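Local coordinates for protein dihydrofolate reductase (Moritella profunda, PDB 2ZZA) that probably catalyses the NADPH-dependent reduction of 7,8-dihydrofolate to 5,6,7,8-tetrahydrofolate, and binds NADP+ and folate side by side in one cleft, at residues S4-L9 with M94-A99; W23-E28 with T115-T120; W135-H140 with N152-L157. All blocks are in the same frame, centred on the assembly; numbering follows the deposited sequence.

Contacts 1 and 2 are buried and hold the two ligands between them, whereas contact 3 lies mostly at the surface. All three reach the same mixed sheet, in which strand 2-9 of contact 1 neighbours strand 111-117 of contact 2, and that strand in turn neighbours strand 153-160 of contact 3. Contact 1 is a parallel pairing near the centre of the chain, with mainly apolar side chains on both faces and backbone groups offered to the cofactor. Contact 2 fastens the start of helix 26-36 to the sheet, combining a buried carboxylate with apolar packing. Contact 3, an antiparallel pairing at the sheet's margin, mixes charged and apolar side chains.

Contact 1: S4-L9 with M94-A99; sequences SMIAAL and MIIGGA. With NAP (NADP nicotinamide-adenine-dinucleotide phosphate), chain C.
The flat groups that meet between Ser4, Met5 and Ile6 and their neighbours Met94 and Ile95 are peptide units, linked by two backbone hydrogen bonds, while side chains pad both faces of the parallel pair. Ile95 N donates to Ser4 O at 2.7 Å, and its own carbonyl takes the N-H of Ile6, so Ile95 is held from both ends. On one face Met94 lies against Ser4 and Ile6. Its chain is bent twice (chi2 -68°, chi3 -81°), which brings CE back to 3.9 Å from Ile6 CG2; a flexible thioether suits a spot where the chain must curl over its neighbour. That same Ile6 CG2 meets Ile96 CG2 at 3.6 Å, one branched residue set across another. The other face carries Met5 and Ile95, which run side by side in the same direction, CG of Met5 3.8 Å from CB of Ile95, beneath helix 99-105. The one polar side chain among those that touch, Ser4, hydrogen-bonds through its hydroxyl to Glu92.

Past Ile96 the two chains diverge and NADP+ enters the gap. Ala8 pairs with the nicotinamide carboxamide through two hydrogen bonds: its N donates to O7N at 2.8 Å, and its O accepts from N7N at 3.0 Å. Gly97 and Gly98, linked by the cis peptide characteristic of dihydrofolate reductases, pass so close to the cofactor that a beta carbon would strike C5N at Gly97 and O5D at Gly98. Gly98 stands at the N-cap position of helix 99-105; its N makes a weak hydrogen bond to O1A of NADP+, and Ala99 N another to O5D. The chemistry implies a division of labour: backbone hydrogen bonds and apolar side chains join the strands, the N-H and C=O of Ala8 match the carboxamide, and the helix N-terminus probably helps to balance the diphosphate charge.

Contact 2: W23-E28 with T115-T120; sequences WHLPAE and THIELT. With FOL (folic acid), chain D.
Glu28 and Thr115 face each other across the inner end of this contact, where the hydroxyl OG1 of Thr115 donates to Glu28 OE1 at 2.7 Å, on the anti side and 20° out of the carboxylate plane. Glu28 OE1 also accepts the folate amine NA2 at 2.8 Å, nearly straight, and Glu28 OE2 lies 2.6 Å from N3 of the pterin. A bend at chi2 (-74°) turns the carboxylate toward the ligand. Threonine suits its place because it offers two things at once: a donor, and a methyl CG2 that rests 3.6 Å from Glu28 CG. A leucine in place of Glu28 would probably leave both Thr115 OG1 and the folate amine without their acceptor and let the pterin shift in its pocket.

Farther out the packing is apolar. Leu25, the N-cap residue of helix 26-36, meets Ile117 tip to tip, CD1 to CD1 at 3.7 Å. Ile117 CD1 also sits over one face of the Trp23 ring, although the modelled spacing is doubtfully short. Leu119 CD2 completes the row 4.1 Å from Trp23 CB. In the next shell Tyr153 of strand 153-160 touches Leu25, Glu28 and Thr115. Apolar packing thus ties the loop leading into helix 26-36 to the end of strand 111-117 and the residues after it, and the carboxylate, bound by protein and ligand together, is well placed to orient the pterin.

Contact 3: W135-H140 with N152-L157; sequences WQEIEH and NYRFSL
Arg154 approaches Glu137 across the two strands, its chain bent at chi3 (60°), which brings NH1 nearer the acid. The carboxylate oxygen OE2 lies at the guanidinium edge, near its plane, but at 4.1 Å from NH1 the pair is beyond a salt bridge, and any attraction is probably modest. A long, charged chain suits this exposed position, while the backbone of Arg154 bonds to His116 in strand 111-117.

Phe155 turns the other way, against Leu31 of helix 26-36. Glu139 OE1 stands at the edge of its ring, 4.2 Å from CE2. The carbonyl O of Phe155 meets the CA-H of His140, with CA 3.0 Å away.

Ser156, back on the side of Arg154, is buried and pairs with His140. Its OG, anti to the backbone N (chi1 168°), donates to the anti lone pair of Glu137 OE2 at 2.6 Å, so the small hydroxyl is satisfied by the acid that reaches over it. These two strands are the arms of the C-terminal beta hairpin at the margin of the dihydrofolate reductase sheet, with 135-143 outermost. Here the pairing carries a classic beta bulge, in which Ile138 and Glu139 both face one residue, Leu157.

Leu157 engages the bulge through its backbone N and O: its O accepts from Ile138 N at 2.6 Å, and its N donates to Glu139 O at 3.0 Å. The side chain lies alongside that of Glu139, CD2 3.7 Å from CG, so the methylenes of the acid shield the leucine, which also touches Tyr113 of strand 111-117.

Contact 1: S4-L9 with M94-A99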
loop_
_atom_site.group_PDB
_atom_site.type_symbol
_atom_site.label_atom_id
_atom_site.label_comp_id
_atom_site.label_asym_id
_atom_site.label_seq_id
_atom_site.Cartn_x
_atom_site.Cartn_y
_atom_site.Cartn_z
ATOM N N SER A 4 3.313 3.794 8.295
ATOM C CA SER A 4 2.749 4.447 7.123
ATOM C C SER A 4 2.048 3.433 6.250
ATOM O O SER A 4 2.409 2.259 6.244
ATOM C CB SER A 4 3.854 5.117 6.303
ATOM O OG SER A 4 4.624 5.993 7.099
ATOM N N MET A 5 1.037 3.888 5.518
ATOM C CA MET A 5 0.313 3.015 4.612
ATOM C C MET A 5 0.295 3.717 3.269
ATOM O O MET A 5 0.048 4.923 3.193
ATOM C CB MET A 5 -1.121 2.764 5.099
ATOM C CG MET A 5 -1.217 2.309 6.551
ATOM S SD MET A 5 -2.680 1.326 6.929
ATOM C CE MET A 5 -4.011 2.440 6.468
ATOM N N ILE A 6 0.569 2.962 2.211
ATOM C CA ILE A 6 0.586 3.514 0.868
ATOM C C ILE A 6 -0.376 2.753 -0.036
ATOM O O ILE A 6 -0.403 1.519 -0.040
ATOM C CB ILE A 6 2.028 3.496 0.284
ATOM C CG1 ILE A 6 2.014 3.981 -1.171
ATOM C CG2 ILE A 6 2.641 2.101 0.419
ATOM C CD1 ILE A 6 3.405 4.397 -1.691
ATOM N N ALA A 7 -1.185 3.500 -0.782
ATOM C CA ALA A 7 -2.161 2.903 -1.682
ATOM C C ALA A 7 -2.565 3.863 -2.789
ATOM O O ALA A 7 -2.376 5.068 -2.667
ATOM C CB ALA A 7 -3.399 2.490 -0.900
ATOM N N ALA A 8 -3.127 3.309 -3.862
ATOM C CA ALA A 8 -3.618 4.093 -4.992
ATOM C C ALA A 8 -5.102 3.749 -5.119
ATOM O O ALA A 8 -5.461 2.601 -5.403
ATOM C CB ALA A 8 -2.871 3.721 -6.270
ATOM N N LEU A 9 -5.960 4.741 -4.886
ATOM C CA LEU A 9 -7.395 4.530 -4.959
ATOM C C LEU A 9 -8.101 5.250 -6.091
ATOM O O LEU A 9 -7.830 6.413 -6.381
ATOM C CB LEU A 9 -8.086 4.939 -3.650
ATOM C CG LEU A 9 -7.327 5.545 -2.476
ATOM C CD1 LEU A 9 -8.328 5.882 -1.381
ATOM C CD2 LEU A 9 -6.282 4.567 -1.954
ATOM N N MET A 94 6.364 0.507 5.849
ATOM C CA MET A 94 5.325 0.776 4.855
ATOM C C MET A 94 4.314 -0.353 4.685
ATOM O O MET A 94 4.663 -1.430 4.196
ATOM C CB MET A 94 5.949 1.061 3.478
ATOM C CG MET A 94 6.935 2.222 3.424
ATOM S SD MET A 94 6.190 3.846 3.665
ATOM C CE MET A 94 5.556 4.173 2.051
ATOM N N ILE A 95 3.068 -0.102 5.078
ATOM C CA ILE A 95 1.989 -1.084 4.911
ATOM C C ILE A 95 1.534 -0.874 3.464
ATOM O O ILE A 95 0.967 0.172 3.146
ATOM C CB ILE A 95 0.792 -0.788 5.848
ATOM C CG1 ILE A 95 1.215 -0.936 7.313
ATOM C CG2 ILE A 95 -0.365 -1.732 5.523
ATOM C CD1 ILE A 95 1.694 -2.299 7.663
ATOM N N ILE A 96 1.746 -1.827 2.639
ATOM C CA ILE A 96 1.388 -1.800 1.268
ATOM C C ILE A 96 0.099 -2.514 0.840
ATOM O O ILE A 96 -0.156 -2.686 -0.241
ATOM C CB ILE A 96 2.450 -2.185 0.399
ATOM C CG1 ILE A 96 2.652 -3.651 0.486
ATOM C CG2 ILE A 96 3.667 -1.379 0.495
ATOM C CD1 ILE A 96 3.233 -4.166 -0.385
ATOM N N GLY A 97 -0.667 -2.845 1.827
ATOM C CA GLY A 97 -1.949 -3.478 1.775
ATOM C C GLY A 97 -2.051 -5.031 1.686
ATOM O O GLY A 97 -1.239 -5.647 1.736
ATOM N N GLY A 98 -3.180 -5.578 1.625
ATOM C CA GLY A 98 -4.304 -5.145 0.889
ATOM C C GLY A 98 -5.434 -4.601 1.707
ATOM O O GLY A 98 -5.173 -4.085 2.630
ATOM N N ALA A 99 -6.676 -4.840 1.337
ATOM C CA ALA A 99 -7.683 -4.023 2.008
ATOM C C ALA A 99 -7.693 -4.448 3.465
ATOM O O ALA A 99 -7.808 -3.648 4.395
ATOM C CB ALA A 99 -9.050 -4.283 1.398
HETATM P PA NAP C . -4.836 -8.905 1.560
HETATM O O1A NAP C . -5.197 -7.897 2.582
HETATM O O2A NAP C . -3.564 -8.467 0.677
HETATM O O5B NAP C . -4.430 -10.313 2.221
HETATM C C5B NAP C . -5.361 -10.989 3.069
HETATM C C4B NAP C . -4.692 -12.184 3.750
HETATM O O4B NAP C . -3.577 -11.775 4.560
HETATM C C3B NAP C . -5.642 -12.878 4.725
HETATM O O3B NAP C . -6.512 -13.739 3.987
HETATM C C2B NAP C . -4.598 -13.709 5.467
HETATM O O2B NAP C . -4.079 -14.718 4.598
HETATM C C1B NAP C . -3.511 -12.657 5.696
HETATM N N9A NAP C . -3.799 -11.864 6.911
HETATM C C8A NAP C . -4.622 -10.820 7.004
HETATM N N7A NAP C . -4.587 -10.336 8.243
HETATM C C5A NAP C . -3.737 -11.076 8.948
HETATM C C6A NAP C . -3.282 -11.048 10.260
HETATM N N6A NAP C . -3.717 -10.120 11.107
HETATM N N1A NAP C . -2.385 -11.963 10.655
HETATM C C2A NAP C . -1.933 -12.881 9.819
HETATM N N3A NAP C . -2.344 -12.937 8.565
HETATM C C4A NAP C . -3.238 -12.054 8.101
HETATM O O3 NAP C . -6.013 -9.259 0.514
HETATM P PN NAP C . -7.142 -8.220 0.017
HETATM O O1N NAP C . -7.933 -9.202 -0.756
HETATM O O2N NAP C . -7.537 -7.663 1.331
HETATM O O5D NAP C . -6.062 -7.335 -0.784
HETATM C C5D NAP C . -5.671 -7.692 -2.114
HETATM C C4D NAP C . -6.466 -6.912 -3.162
HETATM O O4D NAP C . -6.146 -5.521 -2.963
HETATM C C3D NAP C . -5.971 -7.259 -4.568
HETATM O O3D NAP C . -6.941 -6.924 -5.562
HETATM C C2D NAP C . -4.766 -6.331 -4.692
HETATM O O2D NAP C . -4.459 -6.086 -6.067
HETATM C C1D NAP C . -5.380 -5.066 -4.091
HETATM N N1N NAP C . -4.370 -4.059 -3.697
HETATM C C2N NAP C . -4.427 -2.763 -4.227
HETATM C C3N NAP C . -3.534 -1.796 -3.782
HETATM C C7N NAP C . -3.607 -0.369 -4.333
HETATM O O7N NAP C . -3.002 0.549 -3.784
HETATM N N7N NAP C . -4.376 -0.213 -5.407
HETATM C C4N NAP C . -2.587 -2.118 -2.816
HETATM C C5N NAP C . -2.517 -3.405 -2.294
HETATM C C6N NAP C . -3.406 -4.378 -2.734
HETATM P P2B NAP C . -3.921 -16.224 5.137
HETATM O O1X NAP C . -2.800 -16.936 4.482
HETATM O O2X NAP C . -3.745 -16.129 6.734
HETATM O O3X NAP C . -5.348 -16.918 4.862
#

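Contact 2: W23-E28 with T115-T120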
loop_
_atom_site.group_PDB
_atom_site.type_symbol
_atom_site.label_atom_id
_atom_site.label_comp_id
_atom_site.label_asym_id
_atom_site.label_seq_id
_atom_site.Cartn_x
_atom_site.Cartn_y
_atom_site.Cartn_z
ATOM N N TRP A 23 -6.424 -0.978 -13.072
ATOM C CA TRP A 23 -5.874 0.004 -14.001
ATOM C C TRP A 23 -4.389 -0.252 -14.201
ATOM O O TRP A 23 -3.811 -1.119 -13.550
ATOM C CB TRP A 23 -6.070 1.420 -13.442
ATOM C CG TRP A 23 -5.421 1.603 -12.099
ATOM C CD1 TRP A 23 -4.086 1.759 -11.845
ATOM C CD2 TRP A 23 -6.069 1.573 -10.821
ATOM N NE1 TRP A 23 -3.863 1.823 -10.488
ATOM C CE2 TRP A 23 -5.062 1.709 -9.837
ATOM C CE3 TRP A 23 -7.403 1.440 -10.412
ATOM C CZ2 TRP A 23 -5.347 1.716 -8.467
ATOM C CZ3 TRP A 23 -7.686 1.447 -9.049
ATOM C CH2 TRP A 23 -6.658 1.583 -8.095
ATOM N N HIS A 24 -3.778 0.513 -15.098
ATOM C CA HIS A 24 -2.350 0.381 -15.362
ATOM C C HIS A 24 -1.695 1.740 -15.598
ATOM O O HIS A 24 -1.840 2.345 -16.661
ATOM C CB HIS A 24 -2.097 -0.520 -16.568
ATOM C CG HIS A 24 -0.643 -0.737 -16.849
ATOM N ND1 HIS A 24 0.220 -1.280 -15.920
ATOM C CD2 HIS A 24 0.109 -0.453 -17.940
ATOM C CE1 HIS A 24 1.439 -1.321 -16.426
ATOM N NE2 HIS A 24 1.400 -0.824 -17.650
ATOM N N LEU A 25 -0.976 2.213 -14.587
ATOM C CA LEU A 25 -0.290 3.492 -14.659
ATOM C C LEU A 25 1.165 3.242 -14.276
ATOM O O LEU A 25 1.544 3.370 -13.111
ATOM C CB LEU A 25 -0.937 4.487 -13.692
ATOM C CG LEU A 25 -2.409 4.840 -13.947
ATOM C CD1 LEU A 25 -2.940 5.686 -12.797
ATOM C CD2 LEU A 25 -2.542 5.595 -15.266
ATOM N N PRO A 26 2.003 2.876 -15.257
ATOM C CA PRO A 26 3.415 2.612 -14.959
ATOM C C PRO A 26 4.110 3.712 -14.161
ATOM O O PRO A 26 4.872 3.425 -13.239
ATOM C CB PRO A 26 4.033 2.396 -16.343
ATOM C CG PRO A 26 3.120 3.153 -17.261
ATOM C CD PRO A 26 1.755 2.840 -16.707
ATOM N N ALA A 27 3.843 4.965 -14.505
ATOM C CA ALA A 27 4.456 6.078 -13.798
ATOM C C ALA A 27 4.014 6.117 -12.337
ATOM O O ALA A 27 4.754 6.591 -11.475
ATOM C CB ALA A 27 4.102 7.384 -14.482
ATOM N N GLU A 28 2.806 5.637 -12.057
ATOM C CA GLU A 28 2.302 5.634 -10.687
ATOM C C GLU A 28 2.973 4.504 -9.900
ATOM O O GLU A 28 3.233 4.642 -8.705
ATOM C CB GLU A 28 0.775 5.473 -10.673
ATOM C CG GLU A 28 0.114 6.014 -9.412
ATOM C CD GLU A 28 0.326 5.125 -8.196
ATOM O OE1 GLU A 28 0.454 5.666 -7.070
ATOM O OE2 GLU A 28 0.350 3.886 -8.364
ATOM N N THR A 115 -2.513 7.974 -3.524
ATOM C CA THR A 115 -2.563 8.423 -4.904
ATOM C C THR A 115 -4.027 8.289 -5.305
ATOM O O THR A 115 -4.586 7.189 -5.292
ATOM C CB THR A 115 -1.730 7.548 -5.837
ATOM O OG1 THR A 115 -0.337 7.712 -5.539
ATOM C CG2 THR A 115 -1.987 7.946 -7.288
ATOM N N HIS A 116 -4.666 9.408 -5.626
ATOM C CA HIS A 116 -6.061 9.358 -6.028
ATOM C C HIS A 116 -6.133 9.351 -7.542
ATOM O O HIS A 116 -5.639 10.265 -8.201
ATOM C CB HIS A 116 -6.832 10.553 -5.470
ATOM C CG HIS A 116 -6.902 10.579 -3.976
ATOM N ND1 HIS A 116 -6.040 11.329 -3.203
ATOM C CD2 HIS A 116 -7.712 9.927 -3.110
ATOM C CE1 HIS A 116 -6.319 11.137 -1.925
ATOM N NE2 HIS A 116 -7.328 10.290 -1.843
ATOM N N ILE A 117 -6.734 8.304 -8.089
ATOM C CA ILE A 117 -6.861 8.179 -9.530
ATOM C C ILE A 117 -8.249 8.612 -9.952
ATOM O O ILE A 117 -9.254 8.155 -9.404
ATOM C CB ILE A 117 -6.604 6.730 -9.980
ATOM C CG1 ILE A 117 -5.207 6.301 -9.527
ATOM C CG2 ILE A 117 -6.696 6.628 -11.496
ATOM C CD1 ILE A 117 -4.915 4.849 -9.753
ATOM N N GLU A 118 -8.291 9.514 -10.928
ATOM C CA GLU A 118 -9.538 10.046 -11.445
ATOM C C GLU A 118 -10.158 8.983 -12.335
ATOM O O GLU A 118 -10.040 9.029 -13.556
ATOM C CB GLU A 118 -9.243 11.324 -12.237
ATOM C CG GLU A 118 -10.396 12.295 -12.317
ATOM C CD GLU A 118 -9.919 13.716 -12.544
ATOM O OE1 GLU A 118 -9.341 13.992 -13.611
ATOM O OE2 GLU A 118 -10.114 14.556 -11.644
ATOM N N LEU A 119 -10.826 8.021 -11.711
ATOM C CA LEU A 119 -11.425 6.923 -12.446
ATOM C C LEU A 119 -12.493 6.206 -11.624
ATOM O O LEU A 119 -12.320 5.984 -10.426
ATOM C CB LEU A 119 -10.327 5.929 -12.828
ATOM C CG LEU A 119 -10.727 4.559 -13.372
ATOM C CD1 LEU A 119 -11.177 4.691 -14.825
ATOM C CD2 LEU A 119 -9.544 3.612 -13.263
ATOM N N THR A 120 -13.601 5.856 -12.269
ATOM C CA THR A 120 -14.673 5.130 -11.602
ATOM C C THR A 120 -14.685 3.762 -12.247
ATOM O O THR A 120 -14.979 3.634 -13.432
ATOM C CB THR A 120 -16.041 5.807 -11.805
ATOM O OG1 THR A 120 -16.053 7.056 -11.108
ATOM C CG2 THR A 120 -17.162 4.930 -11.264
HETATM N N1 FOL D . 0.335 1.926 -3.931
HETATM C C2 FOL D . 0.352 2.779 -4.966
HETATM N NA2 FOL D . 0.552 4.076 -4.748
HETATM N N3 FOL D . 0.201 2.301 -6.274
HETATM C C4 FOL D . 0.040 0.927 -6.485
HETATM O O4 FOL D . -0.075 0.475 -7.623
HETATM C C4A FOL D . 0.036 0.075 -5.387
HETATM N N5 FOL D . -0.036 -1.252 -5.559
HETATM C C6 FOL D . 0.052 -2.065 -4.499
HETATM C C7 FOL D . 0.201 -1.523 -3.226
HETATM N N8 FOL D . 0.262 -0.215 -3.056
HETATM C C8A FOL D . 0.186 0.607 -4.111
HETATM C C9 FOL D . 0.019 -3.586 -4.666
HETATM N N10 FOL D . 0.254 -4.005 -6.057
HETATM C C11 FOL D . 3.897 -3.667 -7.960
HETATM C C12 FOL D . 2.807 -4.234 -8.614
HETATM C C13 FOL D . 1.584 -4.342 -7.964
HETATM C C14 FOL D . 1.437 -3.891 -6.655
HETATM C C15 FOL D . 2.527 -3.321 -6.004
HETATM C C16 FOL D . 3.750 -3.207 -6.656
HETATM C C FOL D . 5.247 -3.561 -8.674
HETATM O O FOL D . 5.536 -4.317 -9.601
HETATM N N FOL D . 6.062 -2.618 -8.210
HETATM C CA FOL D . 7.406 -2.385 -8.760
HETATM C CB FOL D . 7.386 -1.251 -9.788
HETATM C CG FOL D . 6.667 -1.648 -11.079
HETATM C CD FOL D . 7.447 -2.713 -11.853
HETATM O OE1 FOL D . 8.605 -2.970 -11.460
HETATM O OE2 FOL D . 6.872 -3.238 -12.832
HETATM C CT FOL D . 8.335 -1.994 -7.609
HETATM O O1 FOL D . 7.797 -1.477 -6.606
HETATM O O2 FOL D . 9.557 -2.216 -7.761
#

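Contact 3: W135-H140 with N152-L157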
loop_
_atom_site.group_PDB
_atom_site.type_symbol
_atom_site.label_atom_id
_atom_site.label_comp_id
_atom_site.label_asym_id
_atom_site.label_seq_id
_atom_site.Cartn_x
_atom_site.Cartn_y
_atom_site.Cartn_z
ATOM N N TRP A 135 -6.733 14.166 9.412
ATOM C CA TRP A 135 -5.427 14.193 8.761
ATOM C C TRP A 135 -5.108 15.577 8.219
ATOM O O TRP A 135 -6.004 16.389 8.002
ATOM C CB TRP A 135 -5.397 13.217 7.579
ATOM C CG TRP A 135 -5.896 11.843 7.895
ATOM C CD1 TRP A 135 -7.199 11.433 7.963
ATOM C CD2 TRP A 135 -5.097 10.698 8.208
ATOM N NE1 TRP A 135 -7.258 10.099 8.300
ATOM C CE2 TRP A 135 -5.981 9.626 8.456
ATOM C CE3 TRP A 135 -3.717 10.475 8.305
ATOM C CZ2 TRP A 135 -5.528 8.348 8.794
ATOM C CZ3 TRP A 135 -3.268 9.201 8.642
ATOM C CH2 TRP A 135 -4.172 8.157 8.882
ATOM N N GLN A 136 -3.824 15.838 8.003
ATOM C CA GLN A 136 -3.393 17.098 7.420
ATOM C C GLN A 136 -2.405 16.738 6.319
ATOM O O GLN A 136 -1.482 15.954 6.534
ATOM C CB GLN A 136 -2.739 18.014 8.459
ATOM C CG GLN A 136 -1.512 17.454 9.154
ATOM C CD GLN A 136 -0.629 18.549 9.741
ATOM O OE1 GLN A 136 0.280 18.279 10.529
ATOM N NE2 GLN A 136 -0.889 19.795 9.347
ATOM N N GLU A 137 -2.617 17.297 5.134
ATOM C CA GLU A 137 -1.758 17.015 3.998
ATOM C C GLU A 137 -0.402 17.702 4.124
ATOM O O GLU A 137 -0.323 18.910 4.345
ATOM C CB GLU A 137 -2.453 17.444 2.701
ATOM C CG GLU A 137 -1.824 16.859 1.455
ATOM C CD GLU A 137 -2.608 17.179 0.201
ATOM O OE1 GLU A 137 -2.686 18.370 -0.174
ATOM O OE2 GLU A 137 -3.148 16.232 -0.409
ATOM N N ILE A 138 0.659 16.915 3.983
ATOM C CA ILE A 138 2.027 17.410 4.084
ATOM C C ILE A 138 2.631 17.677 2.711
ATOM O O ILE A 138 3.460 18.573 2.553
ATOM C CB ILE A 138 2.924 16.393 4.822
ATOM C CG1 ILE A 138 2.404 16.183 6.242
ATOM C CG2 ILE A 138 4.362 16.881 4.849
ATOM C CD1 ILE A 138 2.229 17.469 7.018
ATOM N N GLU A 139 2.233 16.880 1.725
ATOM C CA GLU A 139 2.738 17.045 0.368
ATOM C C GLU A 139 1.655 16.660 -0.612
ATOM O O GLU A 139 0.690 15.986 -0.258
ATOM C CB GLU A 139 3.941 16.135 0.090
ATOM C CG GLU A 139 5.013 16.078 1.150
ATOM C CD GLU A 139 6.288 15.420 0.632
ATOM O OE1 GLU A 139 6.195 14.513 -0.234
ATOM O OE2 GLU A 139 7.382 15.805 1.096
ATOM N N HIS A 140 1.825 17.087 -1.854
ATOM C CA HIS A 140 0.872 16.750 -2.893
ATOM C C HIS A 140 1.441 17.104 -4.251
ATOM O O HIS A 140 2.276 18.002 -4.374
ATOM C CB HIS A 140 -0.457 17.480 -2.663
ATOM C CG HIS A 140 -0.428 18.930 -3.031
ATOM N ND1 HIS A 140 -0.457 19.367 -4.339
ATOM C CD2 HIS A 140 -0.381 20.044 -2.263
ATOM C CE1 HIS A 140 -0.432 20.689 -4.360
ATOM N NE2 HIS A 140 -0.387 21.124 -3.113
ATOM N N ASN A 152 -5.616 10.704 -15.006
ATOM C CA ASN A 152 -5.062 11.761 -14.173
ATOM C C ASN A 152 -5.046 11.202 -12.755
ATOM O O ASN A 152 -5.912 10.405 -12.391
ATOM C CB ASN A 152 -5.951 13.007 -14.178
ATOM C CG ASN A 152 -6.188 13.559 -15.569
ATOM O OD1 ASN A 152 -5.256 13.729 -16.353
ATOM N ND2 ASN A 152 -7.445 13.854 -15.875
ATOM N N TYR A 153 -4.055 11.595 -11.967
ATOM C CA TYR A 153 -3.990 11.160 -10.579
ATOM C C TYR A 153 -3.283 12.208 -9.740
ATOM O O TYR A 153 -2.537 13.039 -10.255
ATOM C CB TYR A 153 -3.315 9.785 -10.421
ATOM C CG TYR A 153 -1.914 9.650 -10.975
ATOM C CD1 TYR A 153 -1.700 9.364 -12.324
ATOM C CD2 TYR A 153 -0.803 9.766 -10.145
ATOM C CE1 TYR A 153 -0.408 9.189 -12.831
ATOM C CE2 TYR A 153 0.488 9.596 -10.638
ATOM C CZ TYR A 153 0.677 9.307 -11.981
ATOM O OH TYR A 153 1.950 9.128 -12.473
ATOM N N ARG A 154 -3.531 12.168 -8.439
ATOM C CA ARG A 154 -2.955 13.137 -7.528
ATOM C C ARG A 154 -2.377 12.452 -6.301
ATOM O O ARG A 154 -3.049 11.652 -5.649
ATOM C CB ARG A 154 -4.046 14.142 -7.133
ATOM C CG ARG A 154 -3.718 15.073 -5.984
ATOM C CD ARG A 154 -4.799 16.155 -5.862
ATOM N NE ARG A 154 -6.142 15.621 -5.611
ATOM C CZ ARG A 154 -6.574 15.207 -4.422
ATOM N NH1 ARG A 154 -5.770 15.264 -3.368
ATOM N NH2 ARG A 154 -7.814 14.744 -4.282
ATOM N N PHE A 155 -1.116 12.749 -6.006
ATOM C CA PHE A 155 -0.465 12.175 -4.839
ATOM C C PHE A 155 -0.724 13.070 -3.632
ATOM O O PHE A 155 -0.682 14.293 -3.735
ATOM C CB PHE A 155 1.042 12.055 -5.043
ATOM C CG PHE A 155 1.768 11.588 -3.820
ATOM C CD1 PHE A 155 1.635 10.273 -3.378
ATOM C CD2 PHE A 155 2.532 12.474 -3.070
ATOM C CE1 PHE A 155 2.253 9.847 -2.201
ATOM C CE2 PHE A 155 3.151 12.063 -1.893
ATOM C CZ PHE A 155 3.010 10.745 -1.456
ATOM N N SER A 156 -0.970 12.453 -2.486
ATOM C CA SER A 156 -1.243 13.192 -1.268
ATOM C C SER A 156 -0.587 12.485 -0.084
ATOM O O SER A 156 -0.826 11.304 0.150
ATOM C CB SER A 156 -2.762 13.281 -1.065
ATOM O OG SER A 156 -3.105 13.746 0.228
ATOM N N LEU A 157 0.259 13.201 0.646
ATOM C CA LEU A 157 0.905 12.624 1.814
ATOM C C LEU A 157 0.179 13.188 3.021
ATOM O O LEU A 157 0.259 14.385 3.306
ATOM C CB LEU A 157 2.385 12.998 1.864
ATOM C CG LEU A 157 3.164 12.387 3.033
ATOM C CD1 LEU A 157 3.084 10.871 2.969
ATOM C CD2 LEU A 157 4.613 12.845 2.980
#